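Local coordinates for protein lysine-sensitive aspartokinase 3 (Escherichia coli, PDB 2J0W) that catalyses the ATP-dependent phosphorylation of L-aspartate to 4-phospho-L-aspartate, the first step towards lysine, and is feedback-inhibited by lysine through its ACT domains, at residues 86-89 / 90-94; 221-224 / 225-229; 294-297 / 298-302; 330-334 / 335-339; 373-377 / 378-382. All coordinates share one frame; numbering follows the deposited sequence.

Contact 1. Residues 86-89 / 90-94; sequences EEIE and RLLEN
I88 and L92 lie side by side one turn apart on the alpha-helix 82-102 of the amino acid kinase domain, pointing the same way. The apolar contact runs from I88 CG2 to L92 CD1, 3.8 Å apart. I88 carries CG2 anti to its backbone N (chi1 -59° for CG1), which sets this methyl beside the leucine. Both are buried residues, suited to a face where M121 of helix 108-131 meets them and I67 and F72 of helix 57-75 cover L92. Without the leucine's branched end, as with an alanine here, I88 CG2 is likely to lose its intrahelical mate and a gap to open towards these two helices.

The backbone bonds are those of a regular helix. L92 N gives a nearly straight bond to I88 O (2.6 Å, 173° at the hydrogen), and L91 N binds E87 O at 2.9 Å. R90 N bonds to E86 O, with a weak second approach to E87 O.

Charged residues occupy the more open side. E89 sends OE1 to a salt bridge with R68 on helix 57-75, rather than to R90. The arginine chain, bent at chi2 and chi3, folds back over its neighbour, laying one guanidinium face against E89 CB, with NH1 3.1 Å from that carbon.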
# COMPACT_ATOMS: atom_id res chain seq x y z
N GLU A 86 -56.25 1.61 2.81
CA GLU A 86 -56.37 2.14 1.46
C GLU A 86 -54.99 2.33 0.86
O GLU A 86 -54.67 1.86 -0.23
CB GLU A 86 -57.05 3.50 1.47
CG GLU A 86 -58.56 3.49 1.39
CD GLU A 86 -59.14 4.90 1.42
OE1 GLU A 86 -58.46 5.84 0.97
OE2 GLU A 86 -60.29 5.05 1.89
N GLU A 87 -54.19 3.07 1.62
CA GLU A 87 -52.83 3.42 1.26
C GLU A 87 -51.95 2.21 1.09
O GLU A 87 -51.31 2.04 0.06
CB GLU A 87 -52.26 4.35 2.33
CG GLU A 87 -53.10 5.62 2.50
CD GLU A 87 -52.75 6.42 3.74
OE1 GLU A 87 -51.80 6.04 4.46
OE2 GLU A 87 -53.41 7.45 3.99
N ILE A 88 -51.91 1.37 2.12
CA ILE A 88 -51.10 0.16 2.05
C ILE A 88 -51.46 -0.57 0.76
O ILE A 88 -50.58 -1.03 0.04
CB ILE A 88 -51.35 -0.78 3.24
CG1 ILE A 88 -51.04 -0.07 4.56
CG2 ILE A 88 -50.46 -2.01 3.11
CD1 ILE A 88 -49.64 0.48 4.68
N GLU A 89 -52.76 -0.67 0.48
CA GLU A 89 -53.24 -1.35 -0.72
C GLU A 89 -52.64 -0.72 -1.98
O GLU A 89 -52.30 -1.43 -2.93
CB GLU A 89 -54.76 -1.29 -0.79
CG GLU A 89 -55.49 -2.16 0.22
CD GLU A 89 -55.20 -3.64 0.05
OE1 GLU A 89 -54.98 -4.09 -1.09
OE2 GLU A 89 -55.20 -4.35 1.08
N ARG A 90 -52.54 0.60 -2.00
CA ARG A 90 -51.96 1.28 -3.15
C ARG A 90 -50.51 0.85 -3.23
O ARG A 90 -50.08 0.27 -4.23
CB ARG A 90 -52.05 2.80 -3.00
CG ARG A 90 -53.30 3.43 -3.65
CD ARG A 90 -54.55 2.55 -3.48
NE ARG A 90 -54.51 1.34 -4.31
CZ ARG A 90 -55.28 0.27 -4.14
NH1 ARG A 90 -56.17 0.24 -3.15
NH2 ARG A 90 -55.16 -0.77 -4.95
N LEU A 91 -49.77 1.10 -2.15
CA LEU A 91 -48.37 0.73 -2.10
C LEU A 91 -48.22 -0.73 -2.53
O LEU A 91 -47.46 -1.04 -3.46
CB LEU A 91 -47.82 0.94 -0.68
CG LEU A 91 -48.00 2.38 -0.16
CD1 LEU A 91 -47.40 2.50 1.22
CD2 LEU A 91 -47.34 3.37 -1.11
N LEU A 92 -48.97 -1.62 -1.88
CA LEU A 92 -48.89 -3.03 -2.25
C LEU A 92 -49.21 -3.21 -3.71
O LEU A 92 -48.50 -3.91 -4.43
CB LEU A 92 -49.85 -3.86 -1.40
CG LEU A 92 -49.35 -4.07 0.03
CD1 LEU A 92 -50.29 -5.02 0.74
CD2 LEU A 92 -47.93 -4.63 0.02
N GLU A 93 -50.28 -2.57 -4.18
CA GLU A 93 -50.65 -2.69 -5.57
C GLU A 93 -49.53 -2.17 -6.46
O GLU A 93 -49.18 -2.79 -7.47
CB GLU A 93 -51.95 -1.92 -5.85
CG GLU A 93 -52.42 -2.01 -7.31
CD GLU A 93 -52.69 -3.44 -7.77
OE1 GLU A 93 -53.46 -4.14 -7.08
OE2 GLU A 93 -52.14 -3.85 -8.82
N ASN A 94 -48.95 -1.03 -6.10
CA ASN A 94 -47.89 -0.47 -6.93
C ASN A 94 -46.68 -1.38 -6.92
O ASN A 94 -46.04 -1.61 -7.95
CB ASN A 94 -47.49 0.92 -6.45
CG ASN A 94 -46.69 1.68 -7.49
OD1 ASN A 94 -45.52 2.01 -7.29
ND2 ASN A 94 -47.32 1.96 -8.64

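Contact 2. Residues 221-224 / 225-229; sequences TDVP and GIYTT. With ADP (adenosine-5'-diphosphate), chain D.
V223 and P224 meet the Y227 ring where the chain turns beside the nucleotide of the amino acid kinase domain. The tight part is the turn itself. P224 is the centre of an inverse gamma turn, closed by a weak bond from G225 N to V223 O (2.9 Å, 122°). Glycine suits the next position because, at its positive phi, any CB would be jammed against P224 O. Y227 CG stands anti to its carbonyl carbon (chi1 -73°), and its ring reaches back to the turn: CE1 lies 3.6 Å from V223 CG1, OH only 2.9 Å from P224 CG, and P224 O sits at the ring edge. This packing is close although V223, P224 and Y227 keep some access to solvent; G225 and I226 form the buried side.

Two backbone atoms of Y227 hold the adenine edge. Y227 N donates to ADP N1 at 2.8 Å (165°), while ADP N6 donates to Y227 O at 3.2 Å. At the other end T221 OG1 bonds to ADP O1B at 3.0 Å, and D222 OD1 takes the ribose O3'; D222 OD2 makes a salt bridge with R232, which also binds ADP.

The segment leaves strand 216-221 and enters 226-227, the edge strand of the large sheet: I226 pairs with I240 of strand 239-244 and packs on V276 of strand 274-278.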
# COMPACT_ATOMS: atom_id res chain seq x y z
N THR A 221 -30.95 -0.60 17.89
CA THR A 221 -30.82 -1.85 17.15
C THR A 221 -31.27 -3.07 17.94
O THR A 221 -32.10 -2.95 18.83
CB THR A 221 -29.37 -2.04 16.66
OG1 THR A 221 -29.24 -3.31 16.01
CG2 THR A 221 -28.41 -1.96 17.80
N ASP A 222 -30.73 -4.24 17.60
CA ASP A 222 -31.09 -5.49 18.27
C ASP A 222 -29.94 -6.01 19.15
O ASP A 222 -29.85 -7.20 19.46
CB ASP A 222 -31.45 -6.55 17.22
CG ASP A 222 -30.26 -7.02 16.41
OD1 ASP A 222 -29.16 -6.46 16.57
OD2 ASP A 222 -30.41 -7.97 15.61
N VAL A 223 -29.06 -5.09 19.54
CA VAL A 223 -27.91 -5.40 20.38
C VAL A 223 -27.61 -4.16 21.20
O VAL A 223 -27.47 -3.07 20.65
CB VAL A 223 -26.69 -5.76 19.53
CG1 VAL A 223 -25.43 -5.19 20.15
CG2 VAL A 223 -26.58 -7.27 19.40
N PRO A 224 -27.48 -4.30 22.53
CA PRO A 224 -27.21 -3.20 23.46
C PRO A 224 -25.83 -2.58 23.36
O PRO A 224 -24.95 -2.90 24.17
CB PRO A 224 -27.44 -3.85 24.80
CG PRO A 224 -26.90 -5.20 24.58
CD PRO A 224 -27.48 -5.59 23.24
N GLY A 225 -25.64 -1.69 22.38
CA GLY A 225 -24.37 -1.01 22.20
C GLY A 225 -23.41 -1.59 21.16
O GLY A 225 -23.78 -2.47 20.39
N ILE A 226 -22.19 -1.08 21.15
CA ILE A 226 -21.14 -1.53 20.23
C ILE A 226 -20.20 -2.46 21.03
O ILE A 226 -19.68 -2.07 22.07
CB ILE A 226 -20.33 -0.32 19.68
CG1 ILE A 226 -21.27 0.67 18.99
CG2 ILE A 226 -19.26 -0.78 18.69
CD1 ILE A 226 -20.58 1.97 18.56
N TYR A 227 -20.00 -3.68 20.55
CA TYR A 227 -19.14 -4.63 21.25
C TYR A 227 -17.72 -4.68 20.71
O TYR A 227 -17.41 -4.03 19.72
CB TYR A 227 -19.75 -6.03 21.20
CG TYR A 227 -20.95 -6.18 22.09
CD1 TYR A 227 -21.97 -5.24 22.06
CD2 TYR A 227 -21.06 -7.25 22.97
CE1 TYR A 227 -23.07 -5.35 22.89
CE2 TYR A 227 -22.17 -7.37 23.81
CZ TYR A 227 -23.17 -6.41 23.76
OH TYR A 227 -24.26 -6.51 24.58
N THR A 228 -16.87 -5.47 21.36
CA THR A 228 -15.49 -5.62 20.93
C THR A 228 -15.39 -6.47 19.66
O THR A 228 -14.30 -6.78 19.19
CB THR A 228 -14.63 -6.26 22.02
OG1 THR A 228 -15.17 -7.54 22.36
CG2 THR A 228 -14.58 -5.36 23.26
N THR A 229 -16.54 -6.86 19.14
CA THR A 229 -16.60 -7.64 17.92
C THR A 229 -18.01 -8.18 17.79
O THR A 229 -18.75 -8.23 18.77
CB THR A 229 -15.59 -8.80 17.92
OG1 THR A 229 -15.35 -9.23 16.58
CG2 THR A 229 -16.11 -9.95 18.72
PB ADP D . -30.31 -2.50 12.34
O1B ADP D . -30.69 -2.08 13.71
O2B ADP D . -31.52 -2.81 11.49
O3B ADP D . -29.42 -1.42 11.64
PA ADP D . -28.30 -4.50 11.71
O1A ADP D . -28.51 -5.96 11.54
O2A ADP D . -28.09 -3.71 10.46
O3A ADP D . -29.51 -3.86 12.50
O5' ADP D . -27.03 -4.47 12.70
C5' ADP D . -26.95 -4.87 14.10
C4' ADP D . -26.00 -6.06 14.16
O4' ADP D . -24.64 -5.85 13.68
C3' ADP D . -25.77 -6.73 15.49
O3' ADP D . -27.03 -7.38 15.76
C2' ADP D . -24.61 -7.65 15.15
O2' ADP D . -25.05 -8.84 14.52
C1' ADP D . -23.77 -6.85 14.21
N9 ADP D . -22.43 -6.34 14.77
C8 ADP D . -21.29 -6.52 14.08
N7 ADP D . -20.20 -6.04 14.66
C5 ADP D . -20.67 -5.51 15.79
C6 ADP D . -19.97 -4.83 16.86
N6 ADP D . -18.70 -4.62 16.87
N1 ADP D . -20.79 -4.40 17.92
C2 ADP D . -22.18 -4.61 17.94
N3 ADP D . -22.84 -5.25 16.93
C4 ADP D . -22.07 -5.67 15.90

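Contact 3. Residues 294-297 / 298-302; sequences ENPP and LFRAL
A classic beta bulge opens the long strand 299-313, with R300 and A301 both facing I392, and its first residue R300 folds back onto P297 of the loop before it. The side chains cross at an angle, with P297 CD 3.5 Å above the R300 guanidinium plane, over its centre, and 3.6 Å from R300 CZ. A proline suits this place because its rigid ring offers an apolar CH2 to the planar group without competing for the N-H donors. R300 reaches it with CG anti to the carbonyl carbon (chi1 -80°) and a bend at chi2 (-85°); beyond that the chain runs straight to NE. P296 adds a looser approach, its CA 4.1 Å from R300 NH2 in an oblique position.

The polar end of R300 is directed to another part of the fold, where NE makes a salt bridge with E247 OE2. P297 CD over one face and E247 at NE probably limit how the buried guanidinium can turn. Were a leucine to stand here, E247 would probably be left without its charge partner and P297 CD without the flat group it covers.

On the other side of the chain, L298 CG lies 3.9 Å above one face of the F299 ring, offset toward its rim, and both residues also touch L396. P297 O accepts from N394 ND2, tying the loop to the end of strand 386-393. Further along, F299 and L302 pack on L391 of that strand and on F448 of helix 436-448, while R300 lies against I240 and I243 of strand 239-244.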
# COMPACT_ATOMS: atom_id res chain seq x y z
N GLU A 294 -11.54 8.81 27.41
CA GLU A 294 -10.75 8.93 28.63
C GLU A 294 -9.31 8.53 28.33
O GLU A 294 -8.50 9.35 27.89
CB GLU A 294 -11.33 8.02 29.72
CG GLU A 294 -10.75 8.24 31.11
CD GLU A 294 -11.13 9.58 31.72
OE1 GLU A 294 -11.79 10.40 31.03
OE2 GLU A 294 -10.77 9.83 32.89
N ASN A 295 -9.00 7.27 28.59
CA ASN A 295 -7.66 6.75 28.34
C ASN A 295 -7.89 5.54 27.47
O ASN A 295 -7.91 4.40 27.94
CB ASN A 295 -6.97 6.35 29.65
CG ASN A 295 -6.79 7.53 30.59
OD1 ASN A 295 -6.29 8.59 30.20
ND2 ASN A 295 -7.19 7.35 31.84
N PRO A 296 -8.10 5.77 26.17
CA PRO A 296 -8.36 4.79 25.11
C PRO A 296 -7.43 3.58 25.13
O PRO A 296 -6.22 3.73 25.12
CB PRO A 296 -8.19 5.61 23.84
CG PRO A 296 -8.68 6.95 24.25
CD PRO A 296 -8.04 7.13 25.60
N PRO A 297 -8.00 2.37 25.14
CA PRO A 297 -7.18 1.15 25.15
C PRO A 297 -6.23 1.09 23.97
O PRO A 297 -6.22 1.96 23.11
CB PRO A 297 -8.22 0.04 25.09
CG PRO A 297 -9.39 0.63 25.80
CD PRO A 297 -9.43 2.04 25.26
N LEU A 298 -5.43 0.03 23.94
CA LEU A 298 -4.49 -0.15 22.85
C LEU A 298 -5.24 -0.97 21.83
O LEU A 298 -5.02 -0.85 20.63
CB LEU A 298 -3.25 -0.90 23.32
CG LEU A 298 -2.14 -1.03 22.27
CD1 LEU A 298 -1.61 0.35 21.92
CD2 LEU A 298 -1.02 -1.91 22.81
N PHE A 299 -6.16 -1.80 22.32
CA PHE A 299 -6.98 -2.65 21.46
C PHE A 299 -8.44 -2.53 21.86
O PHE A 299 -8.83 -3.03 22.91
CB PHE A 299 -6.56 -4.11 21.59
CG PHE A 299 -5.10 -4.37 21.31
CD1 PHE A 299 -4.44 -3.71 20.28
CD2 PHE A 299 -4.40 -5.32 22.05
CE1 PHE A 299 -3.12 -3.99 19.98
CE2 PHE A 299 -3.07 -5.61 21.76
CZ PHE A 299 -2.42 -4.95 20.72
N ARG A 300 -9.26 -1.89 21.02
CA ARG A 300 -10.68 -1.75 21.33
C ARG A 300 -11.45 -2.97 20.86
O ARG A 300 -12.18 -3.58 21.63
CB ARG A 300 -11.30 -0.54 20.65
CG ARG A 300 -11.05 0.79 21.32
CD ARG A 300 -12.04 1.12 22.44
NE ARG A 300 -11.89 2.53 22.79
CZ ARG A 300 -12.48 3.14 23.81
NH1 ARG A 300 -13.29 2.47 24.62
NH2 ARG A 300 -12.27 4.43 24.01
N ALA A 301 -11.27 -3.32 19.59
CA ALA A 301 -12.00 -4.44 19.04
C ALA A 301 -11.45 -5.00 17.75
O ALA A 301 -10.44 -4.54 17.23
CB ALA A 301 -13.44 -4.04 18.84
N LEU A 302 -12.15 -6.00 17.24
CA LEU A 302 -11.81 -6.65 15.99
C LEU A 302 -13.04 -6.52 15.10
O LEU A 302 -14.17 -6.58 15.58
CB LEU A 302 -11.50 -8.13 16.23
CG LEU A 302 -10.36 -8.41 17.21
CD1 LEU A 302 -10.30 -9.90 17.48
CD2 LEU A 302 -9.04 -7.91 16.64

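Contact 4. Residues 330-334 / 335-339; sequences GILAR and HNISV
I331 and H335 lie side by side and point the same way, so that I331 CG2 comes 3.9 Å from H335 CE1. The histidine is turned back on the turn it follows: with CG anti to the carbonyl carbon (chi1 -63°), its ring presents ND1 to I331 O. That bond is 2.9 Å long and 144° at the hydrogen, with the oxygen tilted somewhat from the ring plane. H335 N also donates to I331 O, at 3.0 Å and straighter (166°). The two donors reach the oxygen from opposite faces of its carbonyl plane, so one residue grips one acceptor twice. A histidine suits the place because it supplies a ring N-H at this short reach and a second nitrogen for the far side, where NE2 makes a weak hydrogen bond with S369 OG.

The next pair closes the turn. N336 takes a left-handed backbone conformation, which asparagine tolerates better than most residues, and brings I337 N to L332 O at 2.9 Å, in the carbonyl plane and on a lone pair. I337 then points its side chain back to L332, with the two CB atoms 4.2 Å apart, and also touches L370 of helix 368-377.

Downstream the loop enters the allosteric site: S338 and V339 bind lysine in a structure of this protein, and here S338 OG has a weak hydrogen bond with S321 of the second subunit. Donation by H335 ND1 to a carbonyl oxygen implies that this nitrogen carries a proton; in a neutral ring NE2 would then probably be an acceptor.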
# COMPACT_ATOMS: atom_id res chain seq x y z
N GLY A 330 -5.56 6.39 -11.84
CA GLY A 330 -6.33 7.34 -12.63
C GLY A 330 -7.28 6.60 -13.53
O GLY A 330 -7.84 7.16 -14.48
N ILE A 331 -7.46 5.32 -13.25
CA ILE A 331 -8.35 4.48 -14.00
C ILE A 331 -9.48 4.15 -13.05
O ILE A 331 -10.65 4.06 -13.42
CB ILE A 331 -7.64 3.22 -14.43
CG1 ILE A 331 -6.37 3.62 -15.18
CG2 ILE A 331 -8.55 2.36 -15.29
CD1 ILE A 331 -5.62 2.46 -15.75
N LEU A 332 -9.09 3.96 -11.79
CA LEU A 332 -10.03 3.64 -10.74
C LEU A 332 -10.74 4.95 -10.43
O LEU A 332 -11.79 4.97 -9.78
CB LEU A 332 -9.27 3.13 -9.51
CG LEU A 332 -8.15 2.13 -9.80
CD1 LEU A 332 -7.39 1.82 -8.52
CD2 LEU A 332 -8.71 0.86 -10.39
N ALA A 333 -10.15 6.04 -10.91
CA ALA A 333 -10.69 7.38 -10.70
C ALA A 333 -11.84 7.63 -11.66
O ALA A 333 -12.71 8.46 -11.40
CB ALA A 333 -9.60 8.41 -10.92
N ARG A 334 -11.82 6.92 -12.78
CA ARG A 334 -12.86 7.05 -13.78
C ARG A 334 -13.96 6.09 -13.39
O ARG A 334 -15.10 6.51 -13.16
CB ARG A 334 -12.31 6.68 -15.17
CG ARG A 334 -10.96 7.31 -15.48
CD ARG A 334 -10.52 7.13 -16.93
NE ARG A 334 -9.11 7.48 -17.10
CZ ARG A 334 -8.53 8.55 -16.56
NH1 ARG A 334 -9.22 9.39 -15.79
NH2 ARG A 334 -7.24 8.79 -16.77
N HIS A 335 -13.60 4.82 -13.32
CA HIS A 335 -14.54 3.76 -12.95
C HIS A 335 -14.99 3.96 -11.51
O HIS A 335 -15.82 3.22 -11.00
CB HIS A 335 -13.89 2.38 -13.08
CG HIS A 335 -13.47 2.03 -14.48
ND1 HIS A 335 -12.47 2.69 -15.15
CD2 HIS A 335 -13.89 1.04 -15.31
CE1 HIS A 335 -12.28 2.13 -16.33
NE2 HIS A 335 -13.13 1.12 -16.45
N ASN A 336 -14.42 4.97 -10.86
CA ASN A 336 -14.69 5.27 -9.46
C ASN A 336 -14.83 4.05 -8.55
O ASN A 336 -15.89 3.79 -7.95
CB ASN A 336 -15.89 6.20 -9.33
CG ASN A 336 -15.46 7.65 -9.11
OD1 ASN A 336 -16.29 8.54 -8.97
ND2 ASN A 336 -14.15 7.87 -9.08
N ILE A 337 -13.72 3.33 -8.47
CA ILE A 337 -13.54 2.15 -7.64
C ILE A 337 -12.72 2.62 -6.44
O ILE A 337 -11.55 2.96 -6.59
CB ILE A 337 -12.73 1.09 -8.40
CG1 ILE A 337 -13.55 0.57 -9.57
CG2 ILE A 337 -12.31 -0.02 -7.46
CD1 ILE A 337 -12.85 -0.48 -10.38
N SER A 338 -13.32 2.66 -5.27
CA SER A 338 -12.62 3.11 -4.08
C SER A 338 -12.04 1.92 -3.31
O SER A 338 -12.71 0.90 -3.13
CB SER A 338 -13.59 3.90 -3.19
OG SER A 338 -12.95 4.40 -2.02
N VAL A 339 -10.78 2.06 -2.88
CA VAL A 339 -10.08 1.02 -2.13
C VAL A 339 -9.62 1.53 -0.77
O VAL A 339 -8.91 2.54 -0.68
CB VAL A 339 -8.83 0.53 -2.90
CG1 VAL A 339 -8.11 -0.54 -2.09
CG2 VAL A 339 -9.24 -0.01 -4.25

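Contact 5. Residues 373-377 / 378-382; sequences ELSAL and CRVEV
With chi1 at -63°, V380 holds CG1 anti to its carbonyl carbon and CG2 between its backbone N and carbonyl carbon, so that both methyls face the helical residues L374 and S375. CG1 meets L374 CB at 4.1 Å, and CG2 comes to 3.8 Å from S375 OG. A branched residue suits this spot, since it covers an aliphatic and a small polar neighbour at once. S375 turns OG beside its own backbone N (chi1 -59°), within a weak hydrogen bond of L371 O one turn earlier; engaged in this way, the hydroxyl can still lie against the V380 methyl.

At C378 the backbone N still bonds to L374 O, 2.8 Å away and nearly along the C=O axis, although the bond is bent to 132° at the hydrogen. The cysteine side chain is buried: SG lies 4.3 Å from L377 CG, and the residue packs on F324 of helix 321-328. L377 is also set against I331 and L319.

The arrangement is a helix-to-strand junction of the ACT domain, where the chain turns into strand 380-384 and V380 rests on L313. Chemically, the single backbone bond across the junction is backed by apolar contacts from V380 and C378. The small, weakly polar sulfur fits a buried seam beside F324, a residue of the lysine site.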
# COMPACT_ATOMS: atom_id res chain seq x y z
N GLU A 373 -8.76 -2.52 -20.03
CA GLU A 373 -7.96 -1.29 -20.03
C GLU A 373 -6.75 -1.51 -19.12
O GLU A 373 -5.64 -1.06 -19.44
CB GLU A 373 -8.75 -0.07 -19.54
CG GLU A 373 -7.77 0.99 -19.01
CD GLU A 373 -8.35 2.37 -18.78
OE1 GLU A 373 -9.57 2.54 -18.79
OE2 GLU A 373 -7.52 3.29 -18.58
N LEU A 374 -6.96 -2.24 -18.03
CA LEU A 374 -5.90 -2.54 -17.08
C LEU A 374 -5.08 -3.74 -17.52
O LEU A 374 -3.86 -3.76 -17.36
CB LEU A 374 -6.49 -2.80 -15.70
CG LEU A 374 -7.40 -1.73 -15.10
CD1 LEU A 374 -7.91 -2.18 -13.75
CD2 LEU A 374 -6.65 -0.42 -14.97
N SER A 375 -5.73 -4.74 -18.10
CA SER A 375 -5.04 -5.96 -18.51
C SER A 375 -3.85 -5.73 -19.44
O SER A 375 -2.85 -6.47 -19.38
CB SER A 375 -6.01 -6.94 -19.18
OG SER A 375 -7.07 -7.29 -18.30
N ALA A 376 -3.95 -4.71 -20.30
CA ALA A 376 -2.88 -4.38 -21.25
C ALA A 376 -1.85 -3.47 -20.60
O ALA A 376 -0.65 -3.62 -20.84
CB ALA A 376 -3.47 -3.70 -22.48
N LEU A 377 -2.32 -2.53 -19.79
CA LEU A 377 -1.43 -1.60 -19.11
C LEU A 377 -0.61 -2.30 -18.02
O LEU A 377 0.43 -1.80 -17.59
CB LEU A 377 -2.23 -0.47 -18.47
CG LEU A 377 -1.43 0.36 -17.46
CD1 LEU A 377 -0.21 0.95 -18.15
CD2 LEU A 377 -2.29 1.46 -16.86
N CYS A 378 -1.08 -3.46 -17.57
CA CYS A 378 -0.39 -4.20 -16.52
C CYS A 378 -1.13 -5.50 -16.24
O CYS A 378 -2.34 -5.50 -16.11
CB CYS A 378 -0.35 -3.37 -15.24
SG CYS A 378 -1.98 -2.83 -14.65
N ARG A 379 -0.39 -6.60 -16.16
CA ARG A 379 -0.99 -7.89 -15.88
C ARG A 379 -1.87 -7.80 -14.62
O ARG A 379 -1.50 -7.16 -13.63
CB ARG A 379 0.10 -8.93 -15.65
CG ARG A 379 -0.28 -9.92 -14.58
CD ARG A 379 0.93 -10.53 -13.97
NE ARG A 379 1.26 -11.80 -14.59
CZ ARG A 379 2.34 -12.50 -14.30
NH1 ARG A 379 3.19 -12.04 -13.39
NH2 ARG A 379 2.56 -13.66 -14.90
N VAL A 380 -3.03 -8.46 -14.67
CA VAL A 380 -3.98 -8.46 -13.56
C VAL A 380 -4.12 -9.81 -12.87
O VAL A 380 -3.76 -10.86 -13.41
CB VAL A 380 -5.39 -8.04 -14.02
CG1 VAL A 380 -5.37 -6.61 -14.53
CG2 VAL A 380 -5.88 -8.99 -15.10
N GLU A 381 -4.66 -9.77 -11.65
CA GLU A 381 -4.90 -10.96 -10.85
C GLU A 381 -6.11 -10.70 -9.97
O GLU A 381 -6.30 -9.57 -9.49
CB GLU A 381 -3.70 -11.28 -9.96
CG GLU A 381 -2.57 -11.99 -10.65
CD GLU A 381 -1.57 -12.53 -9.65
OE1 GLU A 381 -1.94 -13.41 -8.85
OE2 GLU A 381 -0.40 -12.07 -9.67
N VAL A 382 -6.93 -11.73 -9.76
CA VAL A 382 -8.11 -11.59 -8.92
C VAL A 382 -8.38 -12.83 -8.06
O VAL A 382 -8.61 -13.92 -8.59
CB VAL A 382 -9.39 -11.32 -9.75
CG1 VAL A 382 -10.58 -11.12 -8.81
CG2 VAL A 382 -9.19 -10.10 -10.63

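Overall arrangement
The five contacts follow one another along the chain in series; each is local, a helical turn in contact 1 and turns or junctions in the others, and none nests in or crosses another. Contact 1 lies on helix 82-102 of the kinase domain and touches none of the rest. Contact 2 joins strands 216-221 and 226-227 at the nucleotide. It meets contact 3 directly, T228 O lying 3.0 Å from L302 N in a probable hydrogen bond that ties the nucleotide loop of the kinase domain to strand 299-313. Contact 4, leading into strand 341-345, packs on contact 5 through I331 CD1 and L374 CD2, linking loop to helix. Contacts 3 and 5 reach one sheet through strands 299-313 and 380-384.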